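Alpha-L-rhamnosidase (Streptomyces avermitilis, PDB 3W5M) hydrolyses terminal non-reducing alpha-L-rhamnose residues, releasing L-rhamnose from citrus flavonoids such as naringin and from the arabinogalactan-protein gum arabic. Local coordinates at residues R353-T358 against L661-V666; A705-Q708 against D712-V715. One frame throughout, in Å; residues are numbered along the deposited sequence.

Overall arrangement
From the N terminus, the chain first passes through the immunoglobulin-like domain and the rhamnose-binding CBM67 module before it reaches strand 353-360, which lies between strands 316-326 and 471-474 in a mixed sheet. Contact 1 is the long-range closure: it brings this strand against helix 658-671, some 300 residues later, and so joins a beta domain to the catalytic helical barrel. Contact 2 closes only a short turn, between helices 698-710 and 713-732. The two closures follow in series along the chain, their centres about 17 Å apart. They meet where Leu661 and Leu665 pack on Leu706 and Thr662 on Val715, so helix 658-671 touches both the sheet and the helical turn.

Contact 1: R353-T358 against L661-V666; sequences RVQYQT and LTKWLV
A sparse contact made by side chains alone joins a strand to a helix at a domain boundary: Arg353 meets Val666, and Gln355 meets Lys663. Only about 150 Å² is buried, and the backbones stay well apart, with the CA atoms of Arg353 and Val666 separated by 10.0 Å. Val666 CG1 sits over the middle of one face of the Arg353 guanidinium, 3.5 Å from Arg353 CZ, so the methyl packs against the flat of the group. The arginine chain bends at its third torsion (chi3 68°), which turns the guanidinium across the valine, while Arg353 NE forms a salt bridge with Asp670, one turn further along the same helix. The strand belongs to a mixed sheet in the domain of the alpha-L-rhamnosidase N-terminal family, and the helix to the six-hairpin catalytic domain, an (alpha/alpha)6-barrel. Further along the strand, the extended Gln355 brings its amide to the aliphatic part of Lys663, where Gln355 NE2 lies 3.6 Å from Lys663 CE and the two chains run at a slant to each other. This amide is held from elsewhere: Gln355 OE1 accepts from Val476 N, and Gln355 NE2 makes a hydrogen bond with Asp477 OD1. A bend at chi2 (-91°) directs the lysine chain past the amide, and Lys663 NZ forms a salt bridge with Asp667 and a hydrogen bond with Trp347 O.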
loop_
_atom_site.group_PDB
_atom_site.type_symbol
_atom_site.label_atom_id
_atom_site.label_comp_id
_atom_site.label_asym_id
_atom_site.label_seq_id
_atom_site.Cartn_x
_atom_site.Cartn_y
_atom_site.Cartn_z
ATOM N N ARG A 353 13.861 -10.869 2.094
ATOM C CA ARG A 353 12.972 -11.722 1.301
ATOM C C ARG A 353 12.465 -10.957 0.077
ATOM O O ARG A 353 12.359 -9.707 0.084
ATOM C CB ARG A 353 11.796 -12.243 2.139
ATOM C CG ARG A 353 10.754 -11.178 2.484
ATOM C CD ARG A 353 9.671 -11.667 3.442
ATOM N NE ARG A 353 10.257 -11.922 4.766
ATOM C CZ ARG A 353 10.379 -13.134 5.305
ATOM N NH1 ARG A 353 9.918 -14.216 4.658
ATOM N NH2 ARG A 353 10.961 -13.268 6.497
ATOM N N VAL A 354 12.213 -11.710 -0.985
ATOM C CA VAL A 354 11.478 -11.181 -2.126
ATOM C C VAL A 354 10.351 -12.183 -2.412
ATOM O O VAL A 354 10.520 -13.384 -2.234
ATOM C CB VAL A 354 12.388 -10.920 -3.346
ATOM C CG1 VAL A 354 12.912 -12.209 -3.959
ATOM C CG2 VAL A 354 11.668 -10.036 -4.394
ATOM N N GLN A 355 9.203 -11.692 -2.860
ATOM C CA GLN A 355 8.058 -12.576 -3.102
ATOM C C GLN A 355 8.003 -12.902 -4.599
ATOM O O GLN A 355 8.272 -12.032 -5.405
ATOM C CB GLN A 355 6.761 -11.907 -2.633
ATOM C CG GLN A 355 6.753 -11.686 -1.132
ATOM C CD GLN A 355 5.367 -11.500 -0.539
ATOM O OE1 GLN A 355 4.840 -12.381 0.186
ATOM N NE2 GLN A 355 4.778 -10.377 -0.835
ATOM N N TYR A 356 7.706 -14.146 -4.955
ATOM C CA TYR A 356 7.555 -14.523 -6.393
ATOM C C TYR A 356 6.098 -14.873 -6.711
ATOM O O TYR A 356 5.274 -15.187 -5.812
ATOM C CB TYR A 356 8.502 -15.683 -6.795
ATOM C CG TYR A 356 8.083 -17.043 -6.277
ATOM C CD1 TYR A 356 7.132 -17.823 -6.962
ATOM C CD2 TYR A 356 8.634 -17.556 -5.093
ATOM C CE1 TYR A 356 6.739 -19.069 -6.487
ATOM C CE2 TYR A 356 8.269 -18.819 -4.622
ATOM C CZ TYR A 356 7.325 -19.566 -5.313
ATOM O OH TYR A 356 6.911 -20.794 -4.852
ATOM N N GLN A 357 5.776 -14.784 -7.999
ATOM C CA GLN A 357 4.417 -15.023 -8.511
ATOM C C GLN A 357 4.436 -16.262 -9.387
ATOM O O GLN A 357 5.462 -16.587 -9.985
ATOM C CB GLN A 357 3.891 -13.818 -9.333
ATOM C CG GLN A 357 3.767 -12.484 -8.570
ATOM C CD GLN A 357 5.080 -11.946 -8.050
ATOM O OE1 GLN A 357 6.014 -11.688 -8.826
ATOM N NE2 GLN A 357 5.189 -11.820 -6.709
ATOM N N THR A 358 3.296 -16.945 -9.442
ATOM C CA THR A 358 3.131 -18.158 -10.251
ATOM C C THR A 358 1.967 -17.931 -11.222
ATOM O O THR A 358 0.880 -17.514 -10.799
ATOM C CB THR A 358 2.792 -19.371 -9.369
ATOM O OG1 THR A 358 3.838 -19.575 -8.405
ATOM C CG2 THR A 358 2.673 -20.648 -10.220
ATOM N N LEU A 661 -2.564 -8.526 5.989
ATOM C CA LEU A 661 -1.905 -8.158 7.253
ATOM C C LEU A 661 -0.995 -9.244 7.808
ATOM O O LEU A 661 -0.024 -8.922 8.468
ATOM C CB LEU A 661 -2.914 -7.636 8.298
ATOM C CG LEU A 661 -3.634 -6.409 7.738
ATOM C CD1 LEU A 661 -4.746 -6.065 8.715
ATOM C CD2 LEU A 661 -2.694 -5.223 7.490
ATOM N N THR A 662 -1.285 -10.515 7.523
ATOM C CA THR A 662 -0.304 -11.604 7.765
ATOM C C THR A 662 1.023 -11.306 7.096
ATOM O O THR A 662 2.075 -11.385 7.723
ATOM C CB THR A 662 -0.834 -13.002 7.338
ATOM O OG1 THR A 662 -2.015 -13.300 8.085
ATOM C CG2 THR A 662 0.209 -14.104 7.595
ATOM N N LYS A 663 0.974 -10.963 5.808
ATOM C CA LYS A 663 2.152 -10.586 5.065
ATOM C C LYS A 663 2.834 -9.376 5.722
ATOM O O LYS A 663 4.055 -9.379 5.924
ATOM C CB LYS A 663 1.768 -10.244 3.607
ATOM C CG LYS A 663 2.943 -9.869 2.732
ATOM C CD LYS A 663 3.169 -8.378 2.770
ATOM C CE LYS A 663 4.223 -7.958 1.773
ATOM N NZ LYS A 663 4.458 -6.510 1.916
ATOM N N TRP A 664 2.060 -8.356 6.055
ATOM C CA TRP A 664 2.656 -7.143 6.625
ATOM C C TRP A 664 3.330 -7.441 7.990
ATOM O O TRP A 664 4.374 -6.879 8.300
ATOM C CB TRP A 664 1.660 -6.001 6.773
ATOM C CG TRP A 664 2.316 -4.771 7.362
ATOM C CD1 TRP A 664 3.201 -3.935 6.745
ATOM C CD2 TRP A 664 2.182 -4.296 8.709
ATOM N NE1 TRP A 664 3.604 -2.947 7.621
ATOM C CE2 TRP A 664 2.982 -3.138 8.824
ATOM C CE3 TRP A 664 1.456 -4.732 9.815
ATOM C CZ2 TRP A 664 3.092 -2.413 10.018
ATOM C CZ3 TRP A 664 1.540 -3.989 11.011
ATOM C CH2 TRP A 664 2.386 -2.864 11.100
ATOM N N LEU A 665 2.729 -8.303 8.783
ATOM C CA LEU A 665 3.355 -8.627 10.094
ATOM C C LEU A 665 4.679 -9.354 9.925
ATOM O O LEU A 665 5.569 -9.236 10.772
ATOM C CB LEU A 665 2.401 -9.445 10.960
ATOM C CG LEU A 665 1.202 -8.673 11.504
ATOM C CD1 LEU A 665 0.130 -9.679 11.949
ATOM C CD2 LEU A 665 1.653 -7.763 12.636
ATOM N N VAL A 666 4.844 -10.115 8.824
ATOM C CA VAL A 666 6.145 -10.619 8.488
ATOM C C VAL A 666 7.128 -9.473 8.238
ATOM O O VAL A 666 8.290 -9.542 8.698
ATOM C CB VAL A 666 6.111 -11.557 7.253
ATOM C CG1 VAL A 666 7.528 -12.006 6.909
ATOM C CG2 VAL A 666 5.253 -12.759 7.596
#

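Contact 2: A705-Q708 against D712-V715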
loop_
_atom_site.group_PDB
_atom_site.type_symbol
_atom_site.label_atom_id
_atom_site.label_comp_id
_atom_site.label_asym_id
_atom_site.label_seq_id
_atom_site.Cartn_x
_atom_site.Cartn_y
_atom_site.Cartn_z
ATOM N N ALA A 705 -6.188 -8.302 16.541
ATOM C CA ALA A 705 -7.321 -7.936 15.705
ATOM C C ALA A 705 -7.634 -9.036 14.661
ATOM O O ALA A 705 -8.801 -9.363 14.451
ATOM C CB ALA A 705 -7.084 -6.560 15.055
ATOM N N LEU A 706 -6.608 -9.629 14.049
ATOM C CA LEU A 706 -6.827 -10.727 13.075
ATOM C C LEU A 706 -7.384 -11.950 13.789
ATOM O O LEU A 706 -8.286 -12.599 13.313
ATOM C CB LEU A 706 -5.557 -11.103 12.324
ATOM C CG LEU A 706 -4.867 -10.065 11.421
ATOM C CD1 LEU A 706 -3.556 -10.550 10.813
ATOM C CD2 LEU A 706 -5.805 -9.597 10.290
ATOM N N TYR A 707 -6.887 -12.216 14.980
ATOM C CA TYR A 707 -7.430 -13.329 15.736
ATOM C C TYR A 707 -8.926 -13.153 16.076
ATOM O O TYR A 707 -9.732 -14.080 15.886
ATOM C CB TYR A 707 -6.584 -13.599 16.977
ATOM C CG TYR A 707 -7.138 -14.746 17.759
ATOM C CD1 TYR A 707 -7.053 -16.052 17.244
ATOM C CD2 TYR A 707 -7.770 -14.551 18.985
ATOM C CE1 TYR A 707 -7.564 -17.130 17.946
ATOM C CE2 TYR A 707 -8.277 -15.632 19.700
ATOM C CZ TYR A 707 -8.170 -16.911 19.161
ATOM O OH TYR A 707 -8.669 -18.017 19.826
ATOM N N GLN A 708 -9.307 -11.978 16.569
ATOM C CA GLN A 708 -10.705 -11.660 16.817
ATOM C C GLN A 708 -11.603 -11.804 15.567
ATOM O O GLN A 708 -12.701 -12.386 15.635
ATOM C CB GLN A 708 -10.828 -10.254 17.408
ATOM C CG GLN A 708 -10.317 -10.220 18.834
ATOM C CD GLN A 708 -11.181 -11.087 19.738
ATOM O OE1 GLN A 708 -12.403 -10.913 19.791
ATOM N NE2 GLN A 708 -10.563 -12.045 20.412
ATOM N N ASP A 712 -7.784 -16.773 13.639
ATOM C CA ASP A 712 -6.532 -17.289 13.087
ATOM C C ASP A 712 -5.487 -17.527 14.173
ATOM O O ASP A 712 -4.784 -16.583 14.564
ATOM C CB ASP A 712 -5.972 -16.291 12.056
ATOM C CG ASP A 712 -4.854 -16.867 11.221
ATOM O OD1 ASP A 712 -3.985 -17.585 11.760
ATOM O OD2 ASP A 712 -4.830 -16.589 9.992
ATOM N N ARG A 713 -5.363 -18.777 14.645
ATOM C CA ARG A 713 -4.417 -19.088 15.732
ATOM C C ARG A 713 -2.981 -19.022 15.255
ATOM O O ARG A 713 -2.102 -18.720 16.025
ATOM C CB ARG A 713 -4.701 -20.467 16.405
ATOM C CG ARG A 713 -6.079 -20.527 17.075
ATOM C CD ARG A 713 -6.453 -21.917 17.591
ATOM N NE ARG A 713 -5.928 -22.186 18.934
ATOM C CZ ARG A 713 -4.856 -22.938 19.188
ATOM N NH1 ARG A 713 -4.176 -23.489 18.199
ATOM N NH2 ARG A 713 -4.453 -23.133 20.431
ATOM N N GLN A 714 -2.730 -19.283 13.975
ATOM C CA GLN A 714 -1.364 -19.256 13.486
ATOM C C GLN A 714 -0.746 -17.853 13.554
ATOM O O GLN A 714 0.450 -17.709 13.819
ATOM C CB GLN A 714 -1.288 -19.801 12.062
ATOM C CG GLN A 714 0.103 -19.811 11.474
ATOM C CD GLN A 714 0.117 -20.524 10.133
ATOM O OE1 GLN A 714 0.136 -21.753 10.086
ATOM N NE2 GLN A 714 0.097 -19.759 9.033
ATOM N N VAL A 715 -1.571 -16.839 13.328
ATOM C CA VAL A 715 -1.112 -15.455 13.406
ATOM C C VAL A 715 -0.607 -15.156 14.833
ATOM O O VAL A 715 0.396 -14.476 14.993
ATOM C CB VAL A 715 -2.236 -14.484 13.004
ATOM C CG1 VAL A 715 -1.886 -13.068 13.381
ATOM C CG2 VAL A 715 -2.438 -14.546 11.489
#
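Leu706 and Val715 meet across the short turn between two consecutive helices, on the side facing helix 658-671, with Leu706 CD1 4.0 Å from Val715 CG1 and the two side chains crossing at about a right angle. Helix 658-671 packs over this side. Tyr707 bridges the junction further out. Its chi1 of 180° swings the ring out toward the turn, where its edge meets Asp712: Tyr707 CD1 is 3.6 Å from Asp712 O, and the carbonyl carbon of Asp712 lies in the ring plane. Tyr707 OH shares a hydrogen bond with the Glu777 carboxylate (OE1). Toward solvent the contact thins to Arg713, an exposed residue that runs beside the tyrosine and touches it through its aliphatic stem, Arg713 CG to Tyr707 CE1 at 3.8 Å; Arg713 NH2 makes a hydrogen bond with Glu777 O. Asp712, by contrast, is buried: OD1 forms a salt bridge with Arg26, and OD2 a hydrogen bond with Tyr13 OH. Asp712 OD1 also takes Val715 N at 3.0 Å, from well above the carboxylate plane. This is an N-cap, starting helix 713-732 straight after the turn that links consecutive helices of the (alpha/alpha)6-barrel.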